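Local coordinates for protein 3,4-dihydroxybenzoate decarboxylase (Enterobacter cloacae, PDB 5NY5) that decarboxylates 3,4-dihydroxybenzoate and can run the reaction backwards to para-carboxylate catechols, as a UbiD-family enzyme dependent on prenylated FMN, at residues Ala145-Cys150 against Leu172-Arg177; Asp178-Phe183 against Pro302-Lys307. All coordinates share one frame; numbering follows the deposited sequence.

Interaction 1. Residues Ala145-Cys150 against Leu172-Arg177; sequences AGPFFC and LCVQER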
ATOM      1  N   ALA A 145      -0.175  42.248 -12.859  1.00 60.42           N
ATOM      2  CA  ALA A 145      -0.736  43.298 -12.020  1.00 61.95           C
ATOM      3  C   ALA A 145      -0.312  44.687 -12.473  1.00 62.02           C
ATOM      4  O   ALA A 145      -0.991  45.665 -12.151  1.00 63.64           O
ATOM      5  CB  ALA A 145      -0.327  43.084 -10.564  1.00 61.90           C
ATOM      6  N   GLY A 146       0.788  44.788 -13.210  1.00 60.48           N
ATOM      7  CA  GLY A 146       1.308  46.054 -13.664  1.00 60.54           C
ATOM      8  C   GLY A 146       2.756  45.898 -14.068  1.00 58.73           C
ATOM      9  O   GLY A 146       3.316  44.799 -14.013  1.00 63.02           O
ATOM     10  N   PRO A 147       3.386  46.985 -14.501  1.00 58.72           N
ATOM     11  CA  PRO A 147       4.816  46.923 -14.824  1.00 57.24           C
ATOM     12  C   PRO A 147       5.628  46.487 -13.614  1.00 56.49           C
ATOM     13  O   PRO A 147       5.345  46.873 -12.481  1.00 57.30           O
ATOM     14  CB  PRO A 147       5.151  48.356 -15.254  1.00 57.92           C
ATOM     15  CG  PRO A 147       3.994  49.193 -14.805  1.00 59.74           C
ATOM     16  CD  PRO A 147       2.803  48.299 -14.807  1.00 60.24           C
ATOM     17  N   PHE A 148       6.643  45.665 -13.869  1.00 55.08           N
ATOM     18  CA  PHE A 148       7.402  45.002 -12.818  1.00 55.04           C
ATOM     19  C   PHE A 148       8.895  45.212 -13.014  1.00 53.46           C
ATOM     20  O   PHE A 148       9.398  45.156 -14.139  1.00 52.89           O
ATOM     21  CB  PHE A 148       7.116  43.491 -12.795  1.00 53.79           C
ATOM     22  CG  PHE A 148       6.116  43.068 -11.758  1.00 54.67           C
ATOM     23  CD1 PHE A 148       6.500  42.891 -10.442  1.00 54.78           C
ATOM     24  CD2 PHE A 148       4.800  42.818 -12.106  1.00 57.17           C
ATOM     25  CE1 PHE A 148       5.586  42.492  -9.487  1.00 55.76           C
ATOM     26  CE2 PHE A 148       3.879  42.419 -11.157  1.00 56.58           C
ATOM     27  CZ  PHE A 148       4.274  42.256  -9.844  1.00 57.30           C
ATOM     28  N   PHE A 149       9.595  45.455 -11.909  1.00 63.14           N
ATOM     29  CA  PHE A 149      11.036  45.259 -11.825  1.00 62.14           C
ATOM     30  C   PHE A 149      11.271  43.946 -11.095  1.00 61.98           C
ATOM     31  O   PHE A 149      10.734  43.740 -10.003  1.00 63.10           O
ATOM     32  CB  PHE A 149      11.725  46.406 -11.081  1.00 62.78           C
ATOM     33  CG  PHE A 149      11.502  47.758 -11.693  1.00 63.25           C
ATOM     34  CD1 PHE A 149      12.220  48.156 -12.807  1.00 62.34           C
ATOM     35  CD2 PHE A 149      10.590  48.641 -11.142  1.00 64.77           C
ATOM     36  CE1 PHE A 149      12.020  49.401 -13.367  1.00 62.96           C
ATOM     37  CE2 PHE A 149      10.386  49.887 -11.698  1.00 65.38           C
ATOM     38  CZ  PHE A 149      11.103  50.268 -12.811  1.00 64.49           C
ATOM     39  N   CYS A 150      12.060  43.057 -11.694  1.00 60.76           N
ATOM     40  CA  CYS A 150      12.203  41.709 -11.168  1.00 60.70           C
ATOM     41  C   CYS A 150      13.582  41.398 -10.609  1.00 60.27           C
ATOM     42  O   CYS A 150      13.759  40.330 -10.014  1.00 60.47           O
ATOM     43  CB  CYS A 150      11.856  40.682 -12.253  1.00 59.94           C
ATOM     44  SG  CYS A 150      10.158  40.800 -12.840  1.00 60.68           S
ATOM     45  N   LEU A 172       9.240  44.386  -7.728  1.00 66.35           N
ATOM     46  CA  LEU A 172       8.471  45.581  -7.410  1.00 67.72           C
ATOM     47  C   LEU A 172       7.535  45.908  -8.561  1.00 67.53           C
ATOM     48  O   LEU A 172       7.948  45.896  -9.725  1.00 66.21           O
ATOM     49  CB  LEU A 172       9.389  46.773  -7.125  1.00 67.88           C
ATOM     50  CG  LEU A 172      10.286  46.670  -5.889  1.00 68.44           C
ATOM     51  CD1 LEU A 172      11.603  45.976  -6.206  1.00 66.92           C
ATOM     52  CD2 LEU A 172      10.527  48.044  -5.293  1.00 69.67           C
ATOM     53  N   CYS A 173       6.283  46.208  -8.234  1.00 69.01           N
ATOM     54  CA  CYS A 173       5.277  46.570  -9.220  1.00 69.21           C
ATOM     55  C   CYS A 173       5.053  48.076  -9.185  1.00 70.27           C
ATOM     56  O   CYS A 173       4.898  48.660  -8.108  1.00 71.72           O
ATOM     57  CB  CYS A 173       3.965  45.830  -8.954  1.00 70.29           C
ATOM     58  SG  CYS A 173       2.648  46.179 -10.135  1.00 70.77           S
ATOM     59  N   VAL A 174       5.039  48.698 -10.361  1.00 69.72           N
ATOM     60  CA  VAL A 174       4.842  50.140 -10.451  1.00 70.83           C
ATOM     61  C   VAL A 174       3.376  50.456 -10.188  1.00 72.64           C
ATOM     62  O   VAL A 174       2.483  49.931 -10.863  1.00 72.63           O
ATOM     63  CB  VAL A 174       5.290  50.671 -11.817  1.00 69.84           C
ATOM     64  CG1 VAL A 174       4.988  52.151 -11.935  1.00 71.25           C
ATOM     65  CG2 VAL A 174       6.769  50.404 -12.028  1.00 68.24           C
ATOM     66  N   GLN A 175       3.122  51.320  -9.209  1.00 74.35           N
ATOM     67  CA  GLN A 175       1.768  51.684  -8.816  1.00 76.35           C
ATOM     68  C   GLN A 175       1.412  53.118  -9.175  1.00 77.67           C
ATOM     69  O   GLN A 175       0.371  53.362  -9.791  1.00 78.51           O
ATOM     70  CB  GLN A 175       1.584  51.469  -7.307  1.00 77.74           C
ATOM     71  CG  GLN A 175       1.873  50.051  -6.840  1.00 76.81           C
ATOM     72  CD  GLN A 175       0.882  49.036  -7.379  1.00 76.66           C
ATOM     73  OE1 GLN A 175      -0.190  49.393  -7.868  1.00 77.63           O
ATOM     74  NE2 GLN A 175       1.237  47.761  -7.290  1.00 75.59           N
ATOM     75  N   GLU A 176       2.254  54.078  -8.799  1.00 78.02           N
ATOM     76  CA  GLU A 176       1.990  55.481  -9.092  1.00 79.47           C
ATOM     77  C   GLU A 176       3.217  56.134  -9.710  1.00 78.45           C
ATOM     78  O   GLU A 176       4.210  55.457  -9.993  1.00 76.55           O
ATOM     79  CB  GLU A 176       1.578  56.228  -7.822  1.00 81.80           C
ATOM     80  CG  GLU A 176       0.414  55.606  -7.071  1.00 83.07           C
ATOM     81  CD  GLU A 176      -0.902  55.748  -7.805  1.00 84.02           C
ATOM     82  OE1 GLU A 176      -0.984  56.566  -8.743  1.00 84.19           O
ATOM     83  OE2 GLU A 176      -1.861  55.038  -7.438  1.00 84.75           O
ATOM     84  N   ARG A 177       3.159  57.451  -9.924  1.00 79.86           N
ATOM     85  CA  ARG A 177       4.328  58.172 -10.413  1.00 79.27           C
ATOM     86  C   ARG A 177       5.475  58.147  -9.414  1.00 78.97           C
ATOM     87  O   ARG A 177       6.633  58.310  -9.812  1.00 77.89           O
ATOM     88  CB  ARG A 177       3.962  59.622 -10.738  1.00 81.24           C
ATOM     89  CG  ARG A 177       3.164  60.315  -9.648  1.00 83.74           C
ATOM     90  CD  ARG A 177       3.402  61.817  -9.638  1.00 85.65           C
ATOM     91  NE  ARG A 177       4.595  62.174  -8.875  1.00 85.67           N
ATOM     92  CZ  ARG A 177       4.911  63.414  -8.520  1.00 87.58           C
ATOM     93  NH1 ARG A 177       6.015  63.647  -7.822  1.00 87.58           N
ATOM     94  NH2 ARG A 177       4.123  64.423  -8.859  1.00 89.62           N
TER
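Leu172, Cys173 and Val174 give up most of the surface hidden here, each meeting the chain at Pro147-Phe149 in its own way. Cys173 lies over one face of the Phe148 ring: its CB is 3.9 Å from the ring centroid, 19° off the normal and offset toward the rim. With SG anti to the backbone N (chi1 -179°), the sulfur also lies over that face and at the same time touches Gly146, whose CA is 3.8 Å from Cys173 SG. The pair is a Cys sulfur-aromatic contact with a CH-pi component. Strands 148-157 and 165-174 form an antiparallel beta hairpin in the Rift-related region of the UbiD family, and His170 and Arg171, just ahead on the second strand, bind prenylated FMN. Leu172 ties itself in mainly through its backbone, as the hydrogen-bonded partner of Phe149; Phe149 N to Leu172 O and Leu172 N to Phe149 O are both 2.8 Å. Val174 works at the mouth of the hairpin. Its CB meets Pro147 CG at 3.6 Å, the two side chains crossing at about a right angle, while the CG2 branch turns to Phe149 CE2 at 3.7 Å. The backbones are joined here as well, Val174 N donating to Pro147 O with an N-H...O angle of 167°.

Interaction 2. Residues Asp178-Phe183 against Pro302-Lys307; sequences DELSMF and PVIKVK
Ile304 and Leu180 face each other as a hydrogen-bonded pair on the buried side of two antiparallel strands: Ile304 N donates to Leu180 O at 2.6 Å, and Leu180 N returns the bond to Ile304 O. Between the side chains, Leu180 CB stands 4.3 Å from Ile304 CB. The delta carbon of Ile304 reaches further, passing obliquely against Met182, present as selenomethionine, with Ile304 CD1 3.6 Å from Met182 SE. Leu269 of strand 263-269 packs on Ile304, while Leu172 of strand 165-174 touches both Leu180 and Met182, so the apolar face is shared by several strands. Strand 303-311 is thereby joined to strand 179-182 within the antiparallel sheet of the Rift-related, FMN-binding part of the UbiD fold, although 118 residues separate the two segments. At one end of the pairing Met182 N donates to Pro302 O in a nearly straight bond (N-H...O 173°); Phe183, the next residue, binds prenylated FMN. On the opposite face Ser181 and Val303 are buried, but toward Asp178, Glu179 and Lys305 the contact becomes partly exposed and is held by charge. Lys305 bends at chi2 (87°), which brings its ammonium between two carboxylates, with NZ 3.2 Å from Asp178 OD2 and likewise 3.2 Å from Glu179 OE2. Glu179 presents its anti lone pair, from a chain extended beyond CG. This network should favour the ionised form of all three groups. The backbone bond at this end is longer than those of the Leu180-Ile304 pair, with Val306 N 3.1 Å from Asp178 O. Val306 CG1 also lies against that oxygen, while Asp178 CB rests 3.9 Å from Val306 CG1.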
ATOM      1  N   ASP A 178       5.183  57.943  -8.127  1.00 80.05           N
ATOM      2  CA  ASP A 178       6.233  57.929  -7.118  1.00 80.03           C
ATOM      3  C   ASP A 178       6.045  56.812  -6.099  1.00 79.86           C
ATOM      4  O   ASP A 178       6.570  56.910  -4.984  1.00 80.67           O
ATOM      5  CB  ASP A 178       6.306  59.279  -6.398  1.00 82.35           C
ATOM      6  CG  ASP A 178       4.993  59.664  -5.745  1.00 84.64           C
ATOM      7  OD1 ASP A 178       3.965  59.020  -6.038  1.00 84.45           O
ATOM      8  OD2 ASP A 178       4.987  60.621  -4.944  1.00 86.75           O
ATOM      9  N   GLU A 179       5.317  55.752  -6.449  1.00 78.97           N
ATOM     10  CA  GLU A 179       5.018  54.671  -5.523  1.00 79.05           C
ATOM     11  C   GLU A 179       5.233  53.319  -6.189  1.00 76.87           C
ATOM     12  O   GLU A 179       4.910  53.135  -7.366  1.00 75.85           O
ATOM     13  CB  GLU A 179       3.579  54.768  -5.005  1.00 81.03           C
ATOM     14  CG  GLU A 179       3.285  56.041  -4.232  1.00 83.49           C
ATOM     15  CD  GLU A 179       1.846  56.120  -3.774  1.00 85.55           C
ATOM     16  OE1 GLU A 179       1.116  55.119  -3.937  1.00 85.08           O
ATOM     17  OE2 GLU A 179       1.442  57.183  -3.256  1.00 87.75           O
ATOM     18  N   LEU A 180       5.773  52.378  -5.420  1.00 76.35           N
ATOM     19  CA  LEU A 180       5.955  51.001  -5.850  1.00 74.62           C
ATOM     20  C   LEU A 180       5.447  50.066  -4.764  1.00 75.53           C
ATOM     21  O   LEU A 180       5.522  50.377  -3.572  1.00 77.05           O
ATOM     22  CB  LEU A 180       7.426  50.683  -6.137  1.00 72.85           C
ATOM     23  CG  LEU A 180       8.173  51.502  -7.186  1.00 71.88           C
ATOM     24  CD1 LEU A 180       9.659  51.473  -6.888  1.00 71.06           C
ATOM     25  CD2 LEU A 180       7.906  50.955  -8.574  1.00 70.39           C
ATOM     26  N   SER A 181       4.934  48.914  -5.183  1.00 74.76           N
ATOM     27  CA  SER A 181       4.537  47.861  -4.260  1.00 75.52           C
ATOM     28  C   SER A 181       5.622  46.794  -4.231  1.00 74.00           C
ATOM     29  O   SER A 181       6.068  46.329  -5.284  1.00 72.20           O
ATOM     30  CB  SER A 181       3.196  47.248  -4.663  1.00 76.03           C
ATOM     31  OG  SER A 181       3.274  46.637  -5.936  1.00 74.25           O
HETATM   32  N   MSE A 182       6.050  46.423  -3.031  1.00 74.86           N
HETATM   33  CA  MSE A 182       7.135  45.462  -2.874  1.00 73.70           C
HETATM   34  C   MSE A 182       6.839  44.449  -1.775  1.00 74.96           C
HETATM   35  O   MSE A 182       6.577  44.819  -0.634  1.00 76.85           O
HETATM   36  CB  MSE A 182       8.447  46.192  -2.581  1.00 73.34           C
HETATM   37  CG  MSE A 182       9.554  45.308  -2.028  1.00 72.83           C
HETATM   38 SE   MSE A 182      11.312  46.156  -2.107  1.00 71.89          SE
HETATM   39  CE  MSE A 182      12.111  45.329  -0.535  1.00 73.11           C
ATOM     40  N   PHE A 183       6.882  43.168  -2.132  1.00 74.07           N
ATOM     41  CA  PHE A 183       6.658  42.100  -1.172  1.00 75.28           C
ATOM     42  C   PHE A 183       7.938  41.787  -0.407  1.00 75.21           C
ATOM     43  O   PHE A 183       9.047  41.877  -0.941  1.00 73.63           O
ATOM     44  CB  PHE A 183       6.153  40.842  -1.880  1.00 74.58           C
ATOM     45  CG  PHE A 183       6.071  39.634  -0.989  1.00 75.76           C
ATOM     46  CD1 PHE A 183       5.005  39.468  -0.124  1.00 77.94           C
ATOM     47  CD2 PHE A 183       7.060  38.665  -1.021  1.00 74.85           C
ATOM     48  CE1 PHE A 183       4.928  38.358   0.695  1.00 79.22           C
ATOM     49  CE2 PHE A 183       6.988  37.555  -0.203  1.00 76.12           C
ATOM     50  CZ  PHE A 183       5.920  37.402   0.656  1.00 78.32           C
ATOM     51  N   PRO A 302       3.245  46.366   1.323  1.00 74.77           N
ATOM     52  CA  PRO A 302       3.835  47.642   1.739  1.00 76.13           C
ATOM     53  C   PRO A 302       4.267  48.465   0.536  1.00 75.37           C
ATOM     54  O   PRO A 302       4.736  47.929  -0.472  1.00 73.41           O
ATOM     55  CB  PRO A 302       5.034  47.220   2.596  1.00 75.79           C
ATOM     56  CG  PRO A 302       5.355  45.843   2.142  1.00 73.63           C
ATOM     57  CD  PRO A 302       4.054  45.214   1.754  1.00 73.48           C
ATOM     58  N   VAL A 303       4.106  49.780   0.652  1.00 77.07           N
ATOM     59  CA  VAL A 303       4.350  50.711  -0.444  1.00 76.79           C
ATOM     60  C   VAL A 303       5.725  51.338  -0.266  1.00 76.73           C
ATOM     61  O   VAL A 303       6.084  51.763   0.839  1.00 78.17           O
ATOM     62  CB  VAL A 303       3.256  51.792  -0.504  1.00 78.82           C
ATOM     63  CG1 VAL A 303       3.659  52.915  -1.443  1.00 78.91           C
ATOM     64  CG2 VAL A 303       1.936  51.180  -0.939  1.00 78.74           C
ATOM     65  N   ILE A 304       6.496  51.390  -1.347  1.00 75.18           N
ATOM     66  CA  ILE A 304       7.754  52.123  -1.384  1.00 75.23           C
ATOM     67  C   ILE A 304       7.494  53.472  -2.036  1.00 76.36           C
ATOM     68  O   ILE A 304       7.056  53.540  -3.190  1.00 75.64           O
ATOM     69  CB  ILE A 304       8.845  51.347  -2.136  1.00 72.99           C
ATOM     70  CG1 ILE A 304       9.436  50.259  -1.243  1.00 72.32           C
ATOM     71  CG2 ILE A 304       9.940  52.290  -2.607  1.00 73.08           C
ATOM     72  CD1 ILE A 304      10.715  49.667  -1.775  1.00 70.54           C
ATOM     73  N   LYS A 305       7.749  54.546  -1.293  1.00 78.26           N
ATOM     74  CA  LYS A 305       7.643  55.908  -1.802  1.00 79.55           C
ATOM     75  C   LYS A 305       9.036  56.345  -2.234  1.00 78.90           C
ATOM     76  O   LYS A 305       9.914  56.554  -1.392  1.00 79.54           O
ATOM     77  CB  LYS A 305       7.076  56.843  -0.739  1.00 82.20           C
ATOM     78  CG  LYS A 305       6.665  58.214  -1.247  1.00 83.79           C
ATOM     79  CD  LYS A 305       5.236  58.209  -1.759  1.00 84.25           C
ATOM     80  CE  LYS A 305       4.711  59.624  -1.930  1.00 86.44           C
ATOM     81  NZ  LYS A 305       3.288  59.652  -2.365  1.00 87.16           N
ATOM     82  N   VAL A 306       9.244  56.471  -3.545  1.00 78.58           N
ATOM     83  CA  VAL A 306      10.567  56.804  -4.052  1.00 77.89           C
ATOM     84  C   VAL A 306      10.868  58.269  -3.779  1.00 79.93           C
ATOM     85  O   VAL A 306      10.009  59.146  -3.949  1.00 82.29           O
ATOM     86  CB  VAL A 306      10.670  56.475  -5.552  1.00 80.53           C
ATOM     87  CG1 VAL A 306       9.567  57.160  -6.327  1.00 82.91           C
ATOM     88  CG2 VAL A 306      12.031  56.883  -6.098  1.00 81.09           C
ATOM     89  N   LYS A 307      12.089  58.541  -3.323  1.00 79.32           N
ATOM     90  CA  LYS A 307      12.560  59.904  -3.128  1.00 81.18           C
ATOM     91  C   LYS A 307      13.463  60.380  -4.252  1.00 80.48           C
ATOM     92  O   LYS A 307      13.435  61.564  -4.598  1.00 81.87           O
ATOM     93  CB  LYS A 307      13.307  60.023  -1.797  1.00 82.35           C
ATOM     94  CG  LYS A 307      12.450  59.711  -0.584  1.00 83.48           C
ATOM     95  CD  LYS A 307      11.223  60.602  -0.544  1.00 85.32           C
ATOM     96  CE  LYS A 307      10.326  60.257   0.631  1.00 86.54           C
ATOM     97  NZ  LYS A 307       9.098  61.097   0.655  1.00 88.43           N
TER

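Interactions 1 and 2 belong to one antiparallel sheet and meet where strand 165-174 runs beside strand 179-182. Cys173 O accepts from Ser181 N at 2.9 Å, and Gln175 NE2 bonds Ser181 OG at 2.7 Å. Both contacts are largely buried, but interaction 1 is held by backbone bonds, apolar packing and a sulfur-aromatic contact, whereas interaction 2 combines backbone bonds and apolar packing with salt bridges at its partly exposed end. Their apolar faces run together: Val174 CG2 packs on Leu180 CD2, and Leu172 CD2 on Met182 SE. Interaction 1 pairs neighbouring arms of a hairpin; interaction 2 brings in a strand from much later in the chain.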